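Local atomic coordinates of TRAP-T family transporter, DctP (Periplasmic binding) subunit (Sulfitobacter sp. NAS-14.1, PDB entry 4PF8), a protein that probably serves as the periplasmic solute-binding subunit of a TRAP transporter, here holding beta-D-galacturonate in its pocket. Residues E75-G80 with G85-G90. Sequence-based numbering, arbitrary orientation.
Sequences EQLRLG and GVFSLG. With GTR (beta-D-galactopyranuronic acid), chain D.
Leu77, in the last turn of helix 70-79, meets Phe87 and Gly85 of strand 84-88 in a small, buried contact carried by apolar side chains. Leu77 turns its CG away from the backbone N (chi1 -172°), which sends CD1 toward the strand, where it lies 3.8 Å from Phe87 CE2. Leu77 CB adds a second touch, 4.0 Å from Phe87 CZ, so the leucine meets the outer end of the ring obliquely. Leu77 CD1 also passes 3.9 Å from the backbone N of Gly85, where a CB would point toward the leucine and be crowded by the Phe87 ring. With an alanine here, the ring of Phe87 would probably lose the branched methyls beside it, and Gly85 and Ile135 the methyls packed near them. Farther along, Gly80 ends the helix in a Schellman motif, its N bonded to Leu77 O (3.1 Å) and its positive phi suited to glycine. Phe87 itself also packs on Ala73 and Ile74 of the helix and meets the ring of Trp29. Just beyond it, Ser88 caps the short helix 89-92, its OG accepting from Gly90 N (3.1 Å), while Ser88 CB stands 3.4 Å from O4 of the galacturonate. This is helix-on-sheet packing in an alpha/beta lobe of a family 7 solute-binding protein, with strand 84-88 leading directly into the sugar-acid pocket.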
# COMPACT_ATOMS: atom_id res chain seq x y z
N GLU A 75 11.44 -1.75 -9.46
CA GLU A 75 12.42 -1.62 -10.54
C GLU A 75 12.74 -3.00 -11.15
O GLU A 75 12.82 -3.15 -12.37
CB GLU A 75 13.69 -0.96 -10.01
CG GLU A 75 14.80 -0.83 -11.05
CD GLU A 75 14.56 0.32 -12.02
OE1 GLU A 75 13.49 0.99 -11.94
OE2 GLU A 75 15.46 0.56 -12.87
N GLN A 76 12.92 -4.00 -10.30
CA GLN A 76 13.18 -5.35 -10.81
C GLN A 76 12.05 -5.82 -11.71
O GLN A 76 12.28 -6.46 -12.73
CB GLN A 76 13.33 -6.36 -9.68
CG GLN A 76 14.57 -6.18 -8.82
CD GLN A 76 14.59 -7.19 -7.70
OE1 GLN A 76 14.36 -8.39 -7.93
NE2 GLN A 76 14.85 -6.74 -6.49
N LEU A 77 10.81 -5.56 -11.31
CA LEU A 77 9.66 -6.04 -12.06
C LEU A 77 9.59 -5.36 -13.42
O LEU A 77 9.35 -6.01 -14.44
CB LEU A 77 8.37 -5.83 -11.25
CG LEU A 77 7.18 -6.51 -11.94
CD1 LEU A 77 6.44 -7.47 -11.02
CD2 LEU A 77 6.25 -5.46 -12.51
N ARG A 78 9.84 -4.06 -13.46
CA ARG A 78 9.84 -3.33 -14.71
C ARG A 78 10.91 -3.86 -15.65
O ARG A 78 10.72 -3.88 -16.87
CB ARG A 78 10.06 -1.83 -14.48
CG ARG A 78 8.95 -1.17 -13.73
CD ARG A 78 9.26 0.29 -13.46
NE ARG A 78 9.36 1.02 -14.71
CZ ARG A 78 10.04 2.15 -14.87
NH1 ARG A 78 10.69 2.68 -13.84
NH2 ARG A 78 10.06 2.74 -16.05
N LEU A 79 12.04 -4.28 -15.09
CA LEU A 79 13.15 -4.79 -15.88
C LEU A 79 12.98 -6.25 -16.29
O LEU A 79 13.76 -6.75 -17.10
CB LEU A 79 14.44 -4.66 -15.10
CG LEU A 79 14.95 -3.25 -14.81
CD1 LEU A 79 16.12 -3.37 -13.85
CD2 LEU A 79 15.35 -2.52 -16.08
N GLY A 80 11.98 -6.94 -15.74
CA GLY A 80 11.76 -8.34 -16.03
C GLY A 80 12.55 -9.32 -15.21
O GLY A 80 12.54 -10.51 -15.50
N GLY A 85 4.32 -9.54 -8.51
CA GLY A 85 4.39 -9.02 -7.16
C GLY A 85 3.10 -8.37 -6.76
O GLY A 85 2.25 -8.14 -7.60
N VAL A 86 2.94 -8.12 -5.48
CA VAL A 86 1.92 -7.19 -5.02
C VAL A 86 2.66 -6.01 -4.43
O VAL A 86 3.45 -6.16 -3.49
CB VAL A 86 0.98 -7.79 -3.99
CG1 VAL A 86 0.08 -6.72 -3.39
CG2 VAL A 86 0.12 -8.89 -4.63
N PHE A 87 2.39 -4.85 -5.00
CA PHE A 87 3.04 -3.61 -4.61
C PHE A 87 2.01 -2.59 -4.14
O PHE A 87 0.99 -2.37 -4.80
CB PHE A 87 3.78 -2.96 -5.79
CG PHE A 87 4.83 -3.81 -6.42
CD1 PHE A 87 5.88 -4.31 -5.70
CD2 PHE A 87 4.83 -4.01 -7.79
CE1 PHE A 87 6.86 -5.07 -6.29
CE2 PHE A 87 5.84 -4.76 -8.40
CZ PHE A 87 6.84 -5.31 -7.63
N SER A 88 2.33 -1.91 -3.05
CA SER A 88 1.57 -0.73 -2.69
C SER A 88 1.78 0.29 -3.79
O SER A 88 2.91 0.47 -4.27
CB SER A 88 2.09 -0.19 -1.38
OG SER A 88 1.48 1.05 -1.01
N LEU A 89 0.72 1.01 -4.15
CA LEU A 89 0.90 2.12 -5.07
C LEU A 89 1.65 3.30 -4.43
O LEU A 89 2.08 4.22 -5.14
CB LEU A 89 -0.44 2.54 -5.63
CG LEU A 89 -0.88 1.75 -6.84
CD1 LEU A 89 -1.00 0.28 -6.57
CD2 LEU A 89 -2.21 2.29 -7.40
N GLY A 90 1.86 3.28 -3.12
CA GLY A 90 2.55 4.37 -2.45
C GLY A 90 3.94 4.62 -3.03
O GLY A 90 4.25 5.69 -3.52
C1 GTR D . 1.83 -1.66 4.00
C2 GTR D . 1.84 -2.08 2.57
C3 GTR D . 3.27 -2.48 2.22
C4 GTR D . 4.23 -1.32 2.43
C5 GTR D . 4.08 -0.90 3.88
C6 GTR D . 4.93 0.33 4.17
O1 GTR D . 0.50 -1.20 4.38
O2 GTR D . 0.97 -3.23 2.44
O3 GTR D . 3.28 -2.79 0.81
O4 GTR D . 3.83 -0.25 1.55
O5 GTR D . 2.70 -0.59 4.20
O6A GTR D . 4.46 1.13 5.03
O6B GTR D . 6.08 0.40 3.67